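Local coordinates for putative polysaccharide deacetylase (Bdellovibrio bacteriovorus HD100, PDB 5JP6), which probably removes acetyl groups from peptidoglycan as a zinc-binding, family 4 carbohydrate esterase of a predatory bacterium, at residues L173-G178 / A198-T203. The protein carries 1 engineered substitution. Sequence-based numbering, arbitrary orientation. Where two conformers were deposited one is given.
Sequences LTFDDG and AMFFAT. With ZN (zinc ion), chain B.
Strands 170-176 and 199-202 are the two neighbours of a beta-alpha-beta unit, joined through helix 183-193, and illustrate how a parallel sheet delivers metal ligands at the C-terminal ends of its strands. Their backbones bond in parallel register: Met199 N gives to Leu173 O, Phe175 N to Met199 O at 2.9 Å, and Phe201 N to Phe175 O at 2.8 Å. Asp177 N still bonds Phe201 O, but the pattern then slips by one residue: where Asp177 turns the chain with a positive phi (84°), Thr203 N bonds Gly178 O rather than Asp177 O. On the side facing helix 183-193, Phe175 and Phe200 run alongside each other with ring planes 20° apart. The rings are slid so far, centroids 5.1 Å apart, that they barely overlap; Phe175 CD2 lies over the rim of one face of Phe200, while Ala198 CB meets the edge of the Phe175 ring at CE2, 3.7 Å away. The other side leads to the zinc site of the NodB-type deacetylase fold. Here the Phe201 ring, its CG beside the backbone N (chi1 -64°), reaches back along the sheet until CE1 is 3.9 Å from Thr174 CB, which sits at the ring edge. Asp176 OD1 rests 3.4 Å from Phe201 CB, its carboxylate steeply inclined to that ring, and forms a salt bridge with Arg277, which also makes a cation-pi contact with Phe201. Asp177 OD2 binds the zinc ion at 2.4 Å, and His227, ending strand 223-227, and Tyr280 complete the protein ligands; Asp177 O accepts a hydrogen bond from the hydroxyl of Ser206.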
loop_
_atom_site.group_PDB
_atom_site.type_symbol
_atom_site.label_atom_id
_atom_site.label_comp_id
_atom_site.label_asym_id
_atom_site.label_seq_id
_atom_site.Cartn_x
_atom_site.Cartn_y
_atom_site.Cartn_z
ATOM N N LEU A 173 5.154 -11.716 -1.156
ATOM C CA LEU A 173 5.048 -10.298 -1.331
ATOM C C LEU A 173 3.615 -9.816 -1.103
ATOM O O LEU A 173 2.670 -10.332 -1.728
ATOM C CB LEU A 173 5.487 -9.923 -2.738
ATOM C CG LEU A 173 6.904 -10.372 -3.130
ATOM C CD1 LEU A 173 7.240 -9.816 -4.485
ATOM C CD2 LEU A 173 7.959 -9.996 -2.075
ATOM N N THR A 174 3.441 -8.876 -0.177
ATOM C CA THR A 174 2.137 -8.388 0.179
ATOM C C THR A 174 2.038 -6.885 0.102
ATOM O O THR A 174 2.996 -6.158 0.408
ATOM C CB THR A 174 1.667 -8.944 1.545
ATOM O OG1 THR A 174 2.314 -8.247 2.629
ATOM C CG2 THR A 174 1.892 -10.421 1.675
ATOM N N PHE A 175 0.877 -6.434 -0.356
ATOM C CA PHE A 175 0.663 -5.020 -0.651
ATOM C C PHE A 175 -0.625 -4.554 0.009
ATOM O O PHE A 175 -1.704 -5.065 -0.303
ATOM C CB PHE A 175 0.550 -4.800 -2.165
ATOM C CG PHE A 175 1.836 -5.080 -2.905
ATOM C CD1 PHE A 175 2.793 -4.110 -3.046
ATOM C CD2 PHE A 175 2.071 -6.331 -3.424
ATOM C CE1 PHE A 175 3.984 -4.384 -3.691
ATOM C CE2 PHE A 175 3.262 -6.616 -4.078
ATOM C CZ PHE A 175 4.222 -5.631 -4.196
ATOM N N ASP A 176 -0.489 -3.564 0.887
ATOM C CA ASP A 176 -1.639 -2.975 1.595
ATOM C C ASP A 176 -2.113 -1.659 1.024
ATOM O O ASP A 176 -1.293 -0.860 0.560
ATOM C CB ASP A 176 -1.255 -2.700 3.057
ATOM C CG ASP A 176 -1.197 -3.923 3.912
ATOM O OD1 ASP A 176 -1.349 -5.065 3.415
ATOM O OD2 ASP A 176 -1.006 -3.740 5.143
ATOM N N ASP A 177 -3.417 -1.460 1.165
ATOM C CA ASP A 177 -4.109 -0.171 1.064
ATOM C C ASP A 177 -4.497 0.322 -0.298
ATOM O O ASP A 177 -5.107 1.378 -0.410
ATOM C CB ASP A 177 -3.349 0.886 1.840
ATOM C CG ASP A 177 -3.367 0.587 3.289
ATOM O OD1 ASP A 177 -4.338 -0.080 3.734
ATOM O OD2 ASP A 177 -2.468 0.952 3.985
ATOM N N GLY A 178 -4.208 -0.484 -1.298
ATOM C CA GLY A 178 -4.583 -0.193 -2.686
ATOM C C GLY A 178 -5.988 -0.708 -2.971
ATOM O O GLY A 178 -6.711 -1.148 -2.080
ATOM N N ALA A 198 1.432 -12.164 -5.965
ATOM C CA ALA A 198 1.437 -11.437 -4.692
ATOM C C ALA A 198 0.066 -11.443 -4.044
ATOM O O ALA A 198 -0.924 -11.806 -4.662
ATOM C CB ALA A 198 1.902 -9.992 -4.929
ATOM N N MET A 199 0.042 -11.029 -2.771
ATOM C CA MET A 199 -1.169 -10.942 -2.014
ATOM C C MET A 199 -1.476 -9.406 -1.861
ATOM O O MET A 199 -0.606 -8.637 -1.408
ATOM C CB MET A 199 -1.072 -11.645 -0.651
ATOM C CG MET A 199 -0.607 -13.068 -0.687
ATOM S SD MET A 199 -0.480 -13.751 0.947
ATOM C CE MET A 199 -2.204 -14.117 1.276
ATOM N N PHE A 200 -2.699 -8.983 -2.177
ATOM C CA PHE A 200 -3.121 -7.606 -1.995
ATOM C C PHE A 200 -4.191 -7.520 -0.929
ATOM O O PHE A 200 -5.219 -8.188 -1.017
ATOM C CB PHE A 200 -3.637 -7.012 -3.313
ATOM C CG PHE A 200 -2.580 -6.848 -4.366
ATOM C CD1 PHE A 200 -2.096 -7.929 -5.061
ATOM C CD2 PHE A 200 -2.030 -5.586 -4.627
ATOM C CE1 PHE A 200 -1.080 -7.781 -6.012
ATOM C CE2 PHE A 200 -1.034 -5.434 -5.569
ATOM C CZ PHE A 200 -0.551 -6.532 -6.258
ATOM N N PHE A 201 -3.917 -6.713 0.089
ATOM C CA PHE A 201 -4.862 -6.454 1.162
ATOM C C PHE A 201 -5.434 -5.057 0.913
ATOM O O PHE A 201 -4.918 -4.041 1.354
ATOM C CB PHE A 201 -4.206 -6.600 2.536
ATOM C CG PHE A 201 -3.728 -7.994 2.815
ATOM C CD1 PHE A 201 -2.457 -8.383 2.429
ATOM C CD2 PHE A 201 -4.535 -8.919 3.449
ATOM C CE1 PHE A 201 -2.008 -9.671 2.651
ATOM C CE2 PHE A 201 -4.084 -10.213 3.685
ATOM C CZ PHE A 201 -2.825 -10.591 3.279
ATOM N N ALA A 202 -6.514 -5.049 0.147
ATOM C CA ALA A 202 -7.100 -3.825 -0.358
ATOM C C ALA A 202 -7.929 -3.146 0.706
ATOM O O ALA A 202 -8.471 -3.814 1.577
ATOM C CB ALA A 202 -7.969 -4.154 -1.569
ATOM N N THR A 203 -8.057 -1.822 0.629
ATOM C CA THR A 203 -8.940 -1.162 1.545
ATOM C C THR A 203 -10.188 -0.677 0.804
ATOM O O THR A 203 -10.140 -0.376 -0.411
ATOM C CB THR A 203 -8.170 -0.029 2.229
ATOM O OG1 THR A 203 -8.696 0.200 3.534
ATOM C CG2 THR A 203 -8.128 1.203 1.269
HETATM ZN ZN ZN B . -2.480 -0.331 6.021
#